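Local coordinates for protein myosin-2 (Saccharomyces cerevisiae, PDB 6IXO) that carries organelles and other cargo along polarized actin cables, gripping receptor proteins through its globular tail domain, the part present here, at residues L97-R109 against F208-E222. Numbering follows the deposited sequence.
Sequences LIPSGVFWLANVR and FFNSIYWCMKSFHIE. With SO4 (sulfate ion), chain B.
Ile-98 meets helix 208-218 as a knob in a hole formed by Phe-208, Ser-211, Ile-212 and Cys-215, part of a buried helix-helix contact in the all-helical cargo-binding tail. The two axes approach to 9.3 Å and run in the same general direction, crossing at -30°. Ile-98 divides its branches: CD1 lies off-centre over one face of the Phe-208 ring, a CH-pi contact 4.1 Å from the centroid, while CG2, anti to the backbone N, descends beside Ser-211 OG (3.6 Å). Next to this knob, Cys-215 SG rests against Pro-99 CB at 3.7 Å.

One turn on, Val-102 also splits. Its CG2 faces Cys-215 CB and Met-216 CG, whereas CG1 reaches Phe-219 CD2 and, at 3.5 Å, Ile-221 CG1. The Phe-219 ring turns its edge to the first helix, with CE2 3.6 Å from Pro-99 O, nearly in the ring plane.

The helix ends at Ser-218 in a Schellman motif, with His-220, of positive phi, at C-prime, which brings Ile-221 CD1 to 3.8 Å from Ala-106 CB. Beyond it, a water bridges Arg-109 NE to Glu-222 OE1, atoms 4.5 Å apart and too far for a salt bridge; the other carboxylate oxygen, OE2, forms one with Arg-387. Trp-162 of helix 134-180 also packs on Val-102. No hydrogen bond directly links the segments: apolar knob-into-hole packing, followed by a Schellman-capped helix end, characterises this joint of the helical bundle.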
# COMPACT_ATOMS: atom_id res chain seq x y z
N LEU A 97 -4.05 10.77 0.24
CA LEU A 97 -3.43 9.63 -0.44
C LEU A 97 -3.71 8.28 0.20
O LEU A 97 -4.06 7.32 -0.48
CB LEU A 97 -1.90 9.85 -0.50
CG LEU A 97 -1.15 8.69 -1.14
CD1 LEU A 97 -1.54 8.45 -2.57
CD2 LEU A 97 0.35 9.04 -1.05
N ILE A 98 -3.58 8.19 1.51
CA ILE A 98 -3.75 6.88 2.15
C ILE A 98 -5.25 6.47 2.18
O ILE A 98 -5.57 5.40 1.66
CB ILE A 98 -3.14 6.87 3.60
CG1 ILE A 98 -1.60 6.95 3.51
CG2 ILE A 98 -3.59 5.61 4.35
CD1 ILE A 98 -0.93 7.45 4.89
N PRO A 99 -6.14 7.30 2.75
CA PRO A 99 -7.54 6.82 2.73
C PRO A 99 -8.09 6.63 1.32
O PRO A 99 -8.77 5.62 1.10
CB PRO A 99 -8.33 7.91 3.49
CG PRO A 99 -7.41 9.09 3.57
CD PRO A 99 -6.01 8.56 3.50
N SER A 100 -7.78 7.52 0.37
CA SER A 100 -8.39 7.33 -0.97
C SER A 100 -7.83 6.10 -1.62
O SER A 100 -8.53 5.38 -2.32
CB SER A 100 -8.19 8.54 -1.85
OG SER A 100 -8.90 9.64 -1.30
N GLY A 101 -6.54 5.82 -1.41
CA GLY A 101 -5.98 4.63 -2.02
C GLY A 101 -6.57 3.35 -1.46
O GLY A 101 -6.84 2.40 -2.17
N VAL A 102 -6.75 3.30 -0.15
CA VAL A 102 -7.28 2.08 0.46
C VAL A 102 -8.74 1.88 0.00
O VAL A 102 -9.19 0.76 -0.30
CB VAL A 102 -7.20 2.15 2.00
CG1 VAL A 102 -7.85 0.92 2.63
CG2 VAL A 102 -5.66 2.27 2.46
N PHE A 103 -9.45 3.00 -0.04
CA PHE A 103 -10.83 3.03 -0.52
C PHE A 103 -10.92 2.37 -1.89
O PHE A 103 -11.76 1.47 -2.12
CB PHE A 103 -11.30 4.50 -0.60
CG PHE A 103 -12.71 4.65 -1.15
CD1 PHE A 103 -13.81 4.54 -0.30
CD2 PHE A 103 -12.91 4.97 -2.48
CE1 PHE A 103 -15.12 4.69 -0.80
CE2 PHE A 103 -14.23 5.17 -2.99
CZ PHE A 103 -15.31 5.02 -2.13
N TRP A 104 -10.07 2.81 -2.82
CA TRP A 104 -10.14 2.26 -4.17
C TRP A 104 -9.66 0.81 -4.23
O TRP A 104 -10.20 0.02 -4.99
CB TRP A 104 -9.37 3.15 -5.18
CG TRP A 104 -10.21 4.31 -5.53
CD1 TRP A 104 -10.02 5.60 -5.19
CD2 TRP A 104 -11.47 4.25 -6.21
NE1 TRP A 104 -11.06 6.37 -5.64
CE2 TRP A 104 -11.98 5.56 -6.26
CE3 TRP A 104 -12.22 3.21 -6.78
CZ2 TRP A 104 -13.19 5.87 -6.87
CZ3 TRP A 104 -13.45 3.52 -7.36
CH2 TRP A 104 -13.91 4.83 -7.41
N LEU A 105 -8.67 0.45 -3.42
CA LEU A 105 -8.29 -0.96 -3.32
C LEU A 105 -9.48 -1.81 -2.88
O LEU A 105 -9.70 -2.92 -3.41
CB LEU A 105 -7.11 -1.14 -2.34
CG LEU A 105 -5.74 -0.59 -2.86
CD1 LEU A 105 -4.66 -0.65 -1.73
CD2 LEU A 105 -5.27 -1.37 -4.09
N ALA A 106 -10.22 -1.33 -1.88
CA ALA A 106 -11.38 -2.09 -1.38
C ALA A 106 -12.40 -2.28 -2.52
O ALA A 106 -12.97 -3.38 -2.72
CB ALA A 106 -12.02 -1.38 -0.23
N ASN A 107 -12.63 -1.20 -3.26
CA ASN A 107 -13.69 -1.23 -4.28
C ASN A 107 -13.33 -2.10 -5.47
O ASN A 107 -14.16 -2.85 -6.00
CB ASN A 107 -14.03 0.20 -4.72
CG ASN A 107 -15.06 0.80 -3.83
OD1 ASN A 107 -16.29 0.56 -4.00
ND2 ASN A 107 -14.61 1.50 -2.79
N VAL A 108 -12.07 -2.03 -5.88
CA VAL A 108 -11.63 -2.86 -7.00
C VAL A 108 -11.59 -4.32 -6.56
O VAL A 108 -11.94 -5.23 -7.33
CB VAL A 108 -10.26 -2.39 -7.55
CG1 VAL A 108 -9.69 -3.40 -8.53
CG2 VAL A 108 -10.42 -1.01 -8.22
N ARG A 109 -11.23 -4.56 -5.29
CA ARG A 109 -11.31 -5.94 -4.80
C ARG A 109 -12.75 -6.44 -4.83
O ARG A 109 -13.02 -7.63 -5.11
CB ARG A 109 -10.75 -6.08 -3.37
CG ARG A 109 -10.73 -7.52 -2.88
CD ARG A 109 -9.81 -8.37 -3.77
NE ARG A 109 -9.60 -9.72 -3.22
CZ ARG A 109 -8.90 -10.68 -3.84
NH1 ARG A 109 -8.36 -10.44 -5.06
NH2 ARG A 109 -8.76 -11.87 -3.26
N PHE A 208 1.68 8.63 9.85
CA PHE A 208 1.56 8.07 8.51
C PHE A 208 1.28 6.57 8.53
O PHE A 208 0.35 6.08 7.85
CB PHE A 208 2.86 8.39 7.74
CG PHE A 208 3.00 7.72 6.38
CD1 PHE A 208 2.73 8.43 5.22
CD2 PHE A 208 3.46 6.40 6.26
CE1 PHE A 208 2.90 7.82 3.94
CE2 PHE A 208 3.63 5.81 5.02
CZ PHE A 208 3.36 6.52 3.85
N PHE A 209 2.08 5.81 9.27
CA PHE A 209 1.81 4.38 9.40
C PHE A 209 0.51 4.10 10.18
O PHE A 209 -0.26 3.18 9.82
CB PHE A 209 2.99 3.67 10.08
CG PHE A 209 4.12 3.40 9.17
CD1 PHE A 209 4.09 2.31 8.30
CD2 PHE A 209 5.22 4.27 9.13
CE1 PHE A 209 5.13 2.07 7.41
CE2 PHE A 209 6.28 4.03 8.24
CZ PHE A 209 6.24 2.93 7.38
N ASN A 210 0.21 4.88 11.21
CA ASN A 210 -1.10 4.71 11.86
C ASN A 210 -2.28 4.87 10.91
O ASN A 210 -3.32 4.21 11.03
CB ASN A 210 -1.27 5.72 12.97
CG ASN A 210 -0.93 5.14 14.28
OD1 ASN A 210 -1.33 4.02 14.59
ND2 ASN A 210 -0.18 5.89 15.08
N SER A 211 -2.13 5.81 9.98
CA SER A 211 -3.20 6.10 9.03
C SER A 211 -3.38 4.91 8.11
O SER A 211 -4.51 4.51 7.80
CB SER A 211 -2.86 7.38 8.26
OG SER A 211 -3.88 7.69 7.32
N ILE A 212 -2.27 4.30 7.68
CA ILE A 212 -2.40 3.07 6.89
C ILE A 212 -3.11 2.01 7.70
O ILE A 212 -4.06 1.38 7.23
CB ILE A 212 -1.06 2.55 6.46
CG1 ILE A 212 -0.44 3.53 5.45
CG2 ILE A 212 -1.19 1.19 5.74
CD1 ILE A 212 0.99 3.19 5.09
N TYR A 213 -2.67 1.82 8.94
CA TYR A 213 -3.31 0.82 9.79
C TYR A 213 -4.81 1.02 9.95
O TYR A 213 -5.62 0.07 9.75
CB TYR A 213 -2.63 0.84 11.19
CG TYR A 213 -3.32 -0.09 12.18
CD1 TYR A 213 -2.97 -1.43 12.25
CD2 TYR A 213 -4.29 0.39 13.05
CE1 TYR A 213 -3.57 -2.28 13.16
CE2 TYR A 213 -4.89 -0.45 13.98
CZ TYR A 213 -4.53 -1.79 14.02
OH TYR A 213 -5.11 -2.64 14.93
N TRP A 214 -5.21 2.24 10.34
CA TRP A 214 -6.64 2.45 10.68
C TRP A 214 -7.54 2.48 9.44
O TRP A 214 -8.69 2.05 9.52
CB TRP A 214 -6.81 3.74 11.48
CG TRP A 214 -6.47 3.52 12.90
CD1 TRP A 214 -5.37 4.01 13.59
CD2 TRP A 214 -7.18 2.68 13.81
NE1 TRP A 214 -5.40 3.54 14.88
CE2 TRP A 214 -6.50 2.73 15.04
CE3 TRP A 214 -8.34 1.90 13.71
CZ2 TRP A 214 -6.93 2.02 16.17
CZ3 TRP A 214 -8.77 1.20 14.82
CH2 TRP A 214 -8.07 1.26 16.03
N CYS A 215 -7.02 2.96 8.30
CA CYS A 215 -7.81 2.95 7.04
C CYS A 215 -8.05 1.52 6.60
O CYS A 215 -9.17 1.13 6.22
CB CYS A 215 -7.08 3.76 5.92
SG CYS A 215 -7.24 5.55 6.19
N MET A 216 -7.00 0.71 6.67
CA MET A 216 -7.14 -0.71 6.34
C MET A 216 -8.04 -1.45 7.29
O MET A 216 -8.89 -2.26 6.87
CB MET A 216 -5.77 -1.37 6.30
CG MET A 216 -4.99 -0.79 5.13
SD MET A 216 -3.94 -2.03 4.43
CE MET A 216 -3.23 -1.13 3.06
N LYS A 217 -7.89 -1.18 8.59
CA LYS A 217 -8.79 -1.79 9.57
C LYS A 217 -10.27 -1.37 9.38
O LYS A 217 -11.21 -2.21 9.33
CB LYS A 217 -8.31 -1.43 10.99
CG LYS A 217 -9.10 -2.15 12.06
CD LYS A 217 -8.33 -2.27 13.38
CE LYS A 217 -9.09 -3.23 14.33
NZ LYS A 217 -8.27 -3.63 15.51
N SER A 218 -10.48 -0.06 9.26
CA SER A 218 -11.84 0.47 9.21
C SER A 218 -12.49 0.10 7.91
O SER A 218 -13.72 -0.07 7.87
CB SER A 218 -11.88 1.99 9.37
OG SER A 218 -11.44 2.39 10.66
N PHE A 219 -11.69 -0.00 6.84
CA PHE A 219 -12.27 -0.28 5.52
C PHE A 219 -12.33 -1.77 5.24
O PHE A 219 -12.52 -2.17 4.09
CB PHE A 219 -11.50 0.41 4.38
CG PHE A 219 -11.58 1.91 4.42
CD1 PHE A 219 -12.34 2.56 5.39
CD2 PHE A 219 -10.86 2.69 3.50
CE1 PHE A 219 -12.39 3.95 5.46
CE2 PHE A 219 -10.91 4.07 3.55
CZ PHE A 219 -11.69 4.71 4.55
N HIS A 220 -12.15 -2.58 6.29
CA HIS A 220 -12.28 -4.03 6.23
C HIS A 220 -11.33 -4.65 5.21
O HIS A 220 -11.69 -5.53 4.47
CB HIS A 220 -13.74 -4.41 5.89
CG HIS A 220 -14.74 -3.71 6.75
ND1 HIS A 220 -14.90 -4.01 8.09
CD2 HIS A 220 -15.61 -2.71 6.48
CE1 HIS A 220 -15.85 -3.23 8.59
NE2 HIS A 220 -16.29 -2.43 7.64
N ILE A 221 -10.09 -4.18 5.18
CA ILE A 221 -9.11 -4.73 4.26
C ILE A 221 -8.47 -5.95 4.87
O ILE A 221 -8.11 -5.93 6.05
CB ILE A 221 -8.00 -3.72 3.91
CG1 ILE A 221 -8.59 -2.49 3.25
CG2 ILE A 221 -6.97 -4.36 2.98
CD1 ILE A 221 -9.31 -2.81 1.96
N GLU A 222 -8.28 -6.98 4.07
CA GLU A 222 -7.66 -8.23 4.52
C GLU A 222 -6.24 -8.00 5.13
O GLU A 222 -5.41 -7.29 4.55
CB GLU A 222 -7.65 -9.20 3.32
CG GLU A 222 -9.09 -9.73 2.86
CD GLU A 222 -9.85 -8.85 1.80
OE1 GLU A 222 -10.78 -9.39 1.12
OE2 GLU A 222 -9.56 -7.63 1.64
S SO4 B . -3.24 3.43 17.87
O1 SO4 B . -1.88 3.54 18.40
O2 SO4 B . -3.70 4.74 17.42
O3 SO4 B . -4.12 2.93 18.92
O4 SO4 B . -3.24 2.51 16.75
O HOH W 1 -10.31 -10.73 -1.01